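Local coordinates for folylpolyglutamate synthase protein FOLC (PDB 2VOS), which probably adds L-glutamate to dihydropteroate and to tetrahydrofolate polyglutamates at the cost of ATP, as a magnesium-dependent ligase of folate biosynthesis, at residues H100-V105 with A478-G483; V403-N406 with R410-D413; D441-L446 with T464-T469. All blocks are in the same frame, centred on the assembly; numbering follows the deposited sequence.

Contact 1: H100-V105 with A478-G483; sequences HLQSPV and ARTLFG
Gln102 reaches across to Arg479 and Thr480 near the C-terminal end of helix 472-481, a helix that closes with a Schellman motif at Gly483. The primary amide of Gln102 uses both ends: OE1 accepts from Arg479 NH1 at 2.8 Å, and NE2 donates to Thr480 OG1 at 3.0 Å. Glutamine suits the place because one flat group offers an acceptor and a donor to neighbouring helix residues. The first bond arrives at the edge of the guanidinium, almost in its plane, although the amide and guanidinium planes stand 70° apart; the second lies in the amide plane. With CG anti to its carbonyl carbon (chi1 -53°) and the chain extended beyond, Gln102 crosses the arginine chain at about a right angle. Beside it, Leu101 CD1 packs on Arg479 CD at 3.9 Å, an apolar contact with the aliphatic part of the arginine.

Outside this shell, Glu340 forms a salt bridge with Arg479 NH2 and Asp485 O takes a further bond from NH1, which together with Gln102 should limit rotation of the guanidinium. Glu106 accepts from the backbone N of Leu101, Gln102 and Ser103 and so orders the loop. Leu101 also touches the ADP-binding Arg338, placing the contact beside the nucleotide site. On the exposed side, one water bridges the loop and the helix: at a short 2.5 Å from Thr480 OG1, it donates to Gln102 O at 3.2 Å.

Contact 2: V403-N406 with R410-D413; sequences VTHN and RALD
Ala411 CB sits over one face of the His405 imidazole, a CH-pi contact within the loop that joins strand 400-403 to helix 414-425, the connection of a beta-alpha unit in the glutamate ligase domain. Ala411 CB lies 3.9 Å from the centroid of the His405 ring and 14° off the ring normal, somewhat offset toward the rim. His405 holds CG anti to its backbone N (chi1 -173°), which carries the ring out to meet the returning chain, while ND1 is hydrogen-bonded to Gly407 N. Asn406 OD1 also approaches Ala411 CB, at 3.4 Å. That oxygen accepts from Ser408 N and ND2 pairs with Thr474 OG1, so the amide is fixed at both ends and its buried polar atoms are satisfied. Alanine suits this place: a single methyl can meet ring face and amide oxygen at once, the two lying roughly at a right angle about it, and it also touches Ser380 and Leu382.

Toward Leu412 the contact is looser, and no direct hydrogen bond joins the two segments. Thr404 O and Leu412 O stand 4.4 Å apart, two acceptors joined by a water that donates to both. Farther on, the exposed Asp413 turns away to serve as N-cap of helix 414-425, its OD2 accepting from Ala416 N. A second water bridges ring and backbone, lying 2.9 Å from His405 NE2 and donating to Ala411 O at 2.8 Å.

Contact 3: D441-L446 with T464-T469; sequences DVATSL and TGIVIT
Ile466 carries CG1 anti to its carbonyl carbon (chi1 -62°) and CG2 anti to its backbone N, so both branches are presented to Ala443 and Thr444 of the covering helix. This is helix-on-sheet packing in an alpha/beta domain: helix 436-451 lies against strand 464-469, an inner strand of the mixed six-stranded sheet. Ile466 CG2 meets Ala443 CB at 3.7 Å, and CG1 and CD1 each lie 4.0 Å from that same methyl. The short side chain of alanine allows a close approach of helix to strand, the CA atoms of Ala443 and Ile466 being 6.6 Å apart. A beta-branched isoleucine is equally well placed, since it suits the extended backbone and turns its branches to the helix, meeting Ala443 and the edge of Thr444.

Val378 of the adjacent strand 374-379 touches both Ala443 and Ile466, and Val447, one turn along the helix from Ala443, also packs on Ile466; together they enlarge the apolar layer. Thr444 sits at the margin. Its CB points away from the strand, and its hydroxyl, hydrogen-bonded to Ile440 O of the preceding turn, has its polar need met while bordering the hydrocarbon. The closest approach there is Thr444 OG1 to Ile466 CD1, 3.9 Å.

How the contacts relate
Contact 3 is the buried one, made of hydrocarbon between a helix and an inner strand, whereas contacts 1 and 2 are partly buried and use polar groups and bridging waters. They differ in reach as well: contact 2 folds a single loop back on itself, while contact 1 joins segments 373 residues apart at their closest ends and encloses both others along the chain. Contacts 1 and 3 touch directly: strand 464-469 is followed in the chain by helix 472-481, and Ala478 CB packs on Ile468 CG2 at 3.6 Å. Contact 2 touches neither, its nearest atoms being about 7 Å from each, but strand 400-403 belongs to the same sheet as strand 464-469.

Contact 1: H100-V105 with A478-G483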
loop_
_atom_site.group_PDB
_atom_site.type_symbol
_atom_site.label_atom_id
_atom_site.label_comp_id
_atom_site.label_asym_id
_atom_site.label_seq_id
_atom_site.Cartn_x
_atom_site.Cartn_y
_atom_site.Cartn_z
ATOM N N HIS A 100 7.366 1.203 3.762
ATOM C CA HIS A 100 7.106 2.404 4.593
ATOM C C HIS A 100 7.318 3.696 3.762
ATOM O O HIS A 100 8.109 3.718 2.779
ATOM C CB HIS A 100 7.965 2.420 5.875
ATOM C CG HIS A 100 9.449 2.573 5.638
ATOM N ND1 HIS A 100 10.313 1.500 5.591
ATOM C CD2 HIS A 100 10.227 3.682 5.504
ATOM C CE1 HIS A 100 11.551 1.943 5.413
ATOM N NE2 HIS A 100 11.523 3.265 5.352
ATOM N N LEU A 101 6.585 4.749 4.123
ATOM C CA LEU A 101 6.721 6.051 3.521
ATOM C C LEU A 101 7.863 6.827 4.136
ATOM O O LEU A 101 8.734 7.332 3.414
ATOM C CB LEU A 101 5.467 6.879 3.798
ATOM C CG LEU A 101 4.230 6.745 2.946
ATOM C CD1 LEU A 101 3.153 7.579 3.582
ATOM C CD2 LEU A 101 4.464 7.244 1.488
ATOM N N GLN A 102 7.826 6.992 5.463
ATOM C CA GLN A 102 8.833 7.851 6.146
ATOM C C GLN A 102 9.777 7.138 7.095
ATOM O O GLN A 102 10.994 7.439 7.128
ATOM C CB GLN A 102 8.143 8.959 6.919
ATOM C CG GLN A 102 7.197 9.749 6.082
ATOM C CD GLN A 102 6.322 10.618 6.956
ATOM O OE1 GLN A 102 5.137 10.283 7.241
ATOM N NE2 GLN A 102 6.871 11.779 7.365
ATOM N N SER A 103 9.246 6.199 7.885
ATOM C CA SER A 103 10.049 5.551 8.900
ATOM C C SER A 103 9.697 4.074 8.928
ATOM O O SER A 103 8.545 3.723 8.751
ATOM C CB SER A 103 9.786 6.206 10.271
ATOM O OG SER A 103 10.334 5.393 11.302
ATOM N N PRO A 104 10.687 3.192 9.149
ATOM C CA PRO A 104 10.317 1.804 9.125
ATOM C C PRO A 104 9.363 1.394 10.270
ATOM O O PRO A 104 8.746 0.327 10.163
ATOM C CB PRO A 104 11.671 1.075 9.290
ATOM C CG PRO A 104 12.569 2.042 9.916
ATOM C CD PRO A 104 12.128 3.404 9.409
ATOM N N VAL A 105 9.237 2.187 11.354
ATOM C CA VAL A 105 8.226 1.846 12.395
ATOM C C VAL A 105 6.843 1.684 11.768
ATOM O O VAL A 105 5.953 0.995 12.336
ATOM C CB VAL A 105 8.163 2.884 13.609
ATOM C CG1 VAL A 105 9.517 3.034 14.224
ATOM C CG2 VAL A 105 7.627 4.272 13.208
ATOM N N ALA A 478 8.467 13.689 0.583
ATOM C CA ALA A 478 7.675 14.898 0.618
ATOM C C ALA A 478 6.898 14.983 1.932
ATOM O O ALA A 478 6.803 16.079 2.507
ATOM C CB ALA A 478 6.709 14.951 -0.616
ATOM N N ARG A 479 6.361 13.861 2.430
ATOM C CA ARG A 479 5.601 13.905 3.628
ATOM C C ARG A 479 6.503 14.410 4.805
ATOM O O ARG A 479 6.066 15.189 5.693
ATOM C CB ARG A 479 4.974 12.524 3.913
ATOM C CG ARG A 479 3.820 12.602 4.938
ATOM C CD ARG A 479 2.966 11.272 4.952
ATOM N NE ARG A 479 1.685 11.496 5.623
ATOM C CZ ARG A 479 1.504 11.473 6.937
ATOM N NH1 ARG A 479 2.517 11.211 7.759
ATOM N NH2 ARG A 479 0.296 11.736 7.441
ATOM N N THR A 480 7.753 13.950 4.831
ATOM C CA THR A 480 8.725 14.371 5.825
ATOM C C THR A 480 9.108 15.866 5.639
ATOM O O THR A 480 9.208 16.609 6.608
ATOM C CB THR A 480 9.956 13.466 5.714
ATOM O OG1 THR A 480 9.624 12.139 6.168
ATOM C CG2 THR A 480 11.141 14.027 6.521
ATOM N N LEU A 481 9.309 16.316 4.409
ATOM C CA LEU A 481 9.508 17.736 4.137
ATOM C C LEU A 481 8.377 18.615 4.693
ATOM O O LEU A 481 8.627 19.729 5.170
ATOM C CB LEU A 481 9.666 18.006 2.637
ATOM C CG LEU A 481 10.963 17.450 2.017
ATOM C CD1 LEU A 481 10.993 17.734 0.492
ATOM C CD2 LEU A 481 12.244 18.010 2.763
ATOM N N PHE A 482 7.141 18.124 4.633
ATOM C CA PHE A 482 6.004 18.882 5.135
ATOM C C PHE A 482 5.786 18.686 6.626
ATOM O O PHE A 482 4.819 19.177 7.182
ATOM C CB PHE A 482 4.744 18.511 4.317
ATOM C CG PHE A 482 4.648 19.289 3.036
ATOM C CD1 PHE A 482 4.114 20.557 3.059
ATOM C CD2 PHE A 482 5.119 18.773 1.823
ATOM C CE1 PHE A 482 4.028 21.287 1.948
ATOM C CE2 PHE A 482 5.039 19.489 0.707
ATOM C CZ PHE A 482 4.512 20.782 0.763
ATOM N N GLY A 483 6.692 17.949 7.274
ATOM C CA GLY A 483 6.745 17.866 8.724
ATOM C C GLY A 483 5.724 16.925 9.389
ATOM O O GLY A 483 5.436 17.128 10.596
HETATM O O HOH W 1 11.319 10.376 5.802
#

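Contact 2: V403-N406 with R410-D413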
loop_
_atom_site.group_PDB
_atom_site.type_symbol
_atom_site.label_atom_id
_atom_site.label_comp_id
_atom_site.label_asym_id
_atom_site.label_seq_id
_atom_site.Cartn_x
_atom_site.Cartn_y
_atom_site.Cartn_z
ATOM N N VAL A 403 10.331 17.117 -13.116
ATOM C CA VAL A 403 10.894 15.795 -12.858
ATOM C C VAL A 403 12.147 15.932 -12.031
ATOM O O VAL A 403 12.910 16.889 -12.180
ATOM C CB VAL A 403 11.199 15.028 -14.166
ATOM C CG1 VAL A 403 9.922 14.794 -14.971
ATOM C CG2 VAL A 403 12.146 15.788 -15.009
ATOM N N THR A 404 12.346 14.992 -11.111
ATOM C CA THR A 404 13.448 15.072 -10.192
ATOM C C THR A 404 13.848 13.658 -9.759
ATOM O O THR A 404 13.515 12.677 -10.430
ATOM C CB THR A 404 13.101 16.045 -8.988
ATOM O OG1 THR A 404 14.261 16.239 -8.176
ATOM C CG2 THR A 404 11.987 15.508 -8.121
ATOM N N HIS A 405 14.598 13.565 -8.664
ATOM C CA HIS A 405 15.164 12.302 -8.155
ATOM C C HIS A 405 14.792 12.293 -6.680
ATOM O O HIS A 405 15.110 13.257 -5.985
ATOM C CB HIS A 405 16.694 12.349 -8.285
ATOM C CG HIS A 405 17.382 11.059 -7.966
ATOM N ND1 HIS A 405 17.399 10.514 -6.696
ATOM C CD2 HIS A 405 18.093 10.209 -8.752
ATOM C CE1 HIS A 405 18.072 9.376 -6.716
ATOM N NE2 HIS A 405 18.518 9.175 -7.950
ATOM N N ASN A 406 14.155 11.235 -6.195
ATOM C CA ASN A 406 13.635 11.235 -4.826
ATOM C C ASN A 406 14.651 10.751 -3.795
ATOM O O ASN A 406 14.291 10.546 -2.615
ATOM C CB ASN A 406 12.405 10.370 -4.733
ATOM C CG ASN A 406 12.679 8.895 -5.154
ATOM O OD1 ASN A 406 13.822 8.419 -5.161
ATOM N ND2 ASN A 406 11.603 8.180 -5.494
ATOM N N ARG A 410 17.376 3.446 -6.565
ATOM C CA ARG A 410 16.672 2.735 -7.617
ATOM C C ARG A 410 15.882 3.751 -8.457
ATOM O O ARG A 410 15.239 3.388 -9.435
ATOM C CB ARG A 410 15.770 1.651 -6.980
ATOM N N ALA A 411 15.952 5.035 -8.106
ATOM C CA ALA A 411 15.144 6.010 -8.846
ATOM C C ALA A 411 15.717 6.191 -10.245
ATOM O O ALA A 411 16.900 6.063 -10.437
ATOM C CB ALA A 411 15.078 7.366 -8.119
ATOM N N LEU A 412 14.868 6.473 -11.213
ATOM C CA LEU A 412 15.328 6.829 -12.560
ATOM C C LEU A 412 16.071 8.175 -12.516
ATOM O O LEU A 412 15.658 9.114 -11.837
ATOM C CB LEU A 412 14.098 6.922 -13.434
ATOM C CG LEU A 412 14.142 6.707 -14.937
ATOM C CD1 LEU A 412 14.824 5.366 -15.312
ATOM C CD2 LEU A 412 12.656 6.786 -15.406
ATOM N N ASP A 413 17.178 8.303 -13.251
ATOM C CA ASP A 413 17.911 9.539 -13.142
ATOM C C ASP A 413 17.106 10.639 -13.828
ATOM O O ASP A 413 16.267 10.353 -14.661
ATOM C CB ASP A 413 19.307 9.379 -13.719
ATOM C CG ASP A 413 19.256 9.119 -15.173
ATOM O OD1 ASP A 413 18.930 7.956 -15.542
ATOM O OD2 ASP A 413 19.478 10.096 -15.938
HETATM O O HOH W 2 13.426 9.893 -10.741
HETATM O O HOH W 3 19.450 6.774 -9.387
#

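Contact 3: D441-L446 with T464-T469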
loop_
_atom_site.group_PDB
_atom_site.type_symbol
_atom_site.label_atom_id
_atom_site.label_comp_id
_atom_site.label_asym_id
_atom_site.label_seq_id
_atom_site.Cartn_x
_atom_site.Cartn_y
_atom_site.Cartn_z
ATOM N N ASP A 441 10.013 23.855 -5.117
ATOM C CA ASP A 441 10.144 25.292 -5.237
ATOM C C ASP A 441 9.827 25.658 -6.689
ATOM O O ASP A 441 9.187 26.669 -6.949
ATOM C CB ASP A 441 11.570 25.787 -4.836
ATOM C CG ASP A 441 11.803 25.822 -3.289
ATOM O OD1 ASP A 441 10.858 25.594 -2.476
ATOM O OD2 ASP A 441 12.955 26.062 -2.881
ATOM N N VAL A 442 10.320 24.862 -7.637
ATOM C CA VAL A 442 9.997 25.112 -9.036
ATOM C C VAL A 442 8.475 25.070 -9.241
ATOM O O VAL A 442 7.902 26.016 -9.829
ATOM C CB VAL A 442 10.758 24.174 -10.008
ATOM C CG1 VAL A 442 10.317 24.397 -11.459
ATOM C CG2 VAL A 442 12.280 24.435 -9.917
ATOM N N ALA A 443 7.802 24.015 -8.741
ATOM C CA ALA A 443 6.362 23.874 -8.931
ATOM C C ALA A 443 5.687 25.084 -8.341
ATOM O O ALA A 443 4.682 25.584 -8.861
ATOM C CB ALA A 443 5.809 22.577 -8.269
ATOM N N THR A 444 6.221 25.565 -7.232
ATOM C CA THR A 444 5.560 26.632 -6.532
ATOM C C THR A 444 5.609 27.896 -7.378
ATOM O O THR A 444 4.634 28.626 -7.444
ATOM C CB THR A 444 6.197 26.909 -5.145
ATOM O OG1 THR A 444 6.055 25.728 -4.343
ATOM C CG2 THR A 444 5.522 28.166 -4.461
ATOM N N SER A 445 6.734 28.161 -8.018
ATOM C CA SER A 445 6.798 29.361 -8.812
ATOM C C SER A 445 5.887 29.204 -10.057
ATOM O O SER A 445 5.286 30.163 -10.500
ATOM C CB SER A 445 8.246 29.770 -9.131
ATOM O OG SER A 445 8.835 28.852 -10.026
ATOM N N LEU A 446 5.726 27.992 -10.571
ATOM C CA LEU A 446 4.824 27.808 -11.701
ATOM C C LEU A 446 3.369 28.083 -11.282
ATOM O O LEU A 446 2.593 28.724 -11.970
ATOM C CB LEU A 446 4.975 26.397 -12.276
ATOM C CG LEU A 446 6.300 26.004 -12.933
ATOM C CD1 LEU A 446 6.280 24.522 -13.377
ATOM C CD2 LEU A 446 6.633 26.914 -14.115
ATOM N N THR A 464 -5.366 26.222 -7.742
ATOM C CA THR A 464 -4.139 25.693 -8.303
ATOM C C THR A 464 -3.641 24.641 -7.339
ATOM O O THR A 464 -3.993 24.647 -6.161
ATOM C CB THR A 464 -3.049 26.769 -8.438
ATOM O OG1 THR A 464 -2.734 27.283 -7.154
ATOM C CG2 THR A 464 -3.547 27.962 -9.292
ATOM N N GLY A 465 -2.806 23.745 -7.839
ATOM C CA GLY A 465 -2.241 22.677 -7.014
ATOM C C GLY A 465 -0.954 22.077 -7.567
ATOM O O GLY A 465 -0.611 22.235 -8.744
ATOM N N ILE A 466 -0.258 21.407 -6.670
ATOM C CA ILE A 466 0.978 20.709 -6.928
ATOM C C ILE A 466 0.719 19.266 -6.481
ATOM O O ILE A 466 0.163 19.032 -5.390
ATOM C CB ILE A 466 2.085 21.283 -6.060
ATOM C CG1 ILE A 466 2.286 22.743 -6.442
ATOM C CG2 ILE A 466 3.400 20.578 -6.323
ATOM C CD1 ILE A 466 3.094 23.502 -5.471
ATOM N N VAL A 467 1.076 18.310 -7.333
ATOM C CA VAL A 467 0.840 16.919 -7.009
ATOM C C VAL A 467 2.169 16.191 -7.077
ATOM O O VAL A 467 2.849 16.139 -8.127
ATOM C CB VAL A 467 -0.123 16.290 -8.006
ATOM C CG1 VAL A 467 -0.324 14.820 -7.643
ATOM C CG2 VAL A 467 -1.451 17.051 -7.973
ATOM N N ILE A 468 2.596 15.715 -5.912
ATOM C CA ILE A 468 3.908 15.092 -5.793
ATOM C C ILE A 468 3.686 13.572 -5.814
ATOM O O ILE A 468 3.051 13.009 -4.901
ATOM C CB ILE A 468 4.553 15.519 -4.438
ATOM C CG1 ILE A 468 4.583 17.059 -4.382
ATOM C CG2 ILE A 468 5.919 14.794 -4.169
ATOM C CD1 ILE A 468 4.815 17.636 -2.966
ATOM N N THR A 469 4.255 12.879 -6.810
ATOM C CA THR A 469 3.878 11.478 -6.993
ATOM C C THR A 469 4.970 10.707 -7.766
ATOM O O THR A 469 6.064 11.262 -8.069
ATOM C CB THR A 469 2.507 11.425 -7.737
ATOM O OG1 THR A 469 2.004 10.103 -7.749
ATOM C CG2 THR A 469 2.631 11.913 -9.254
#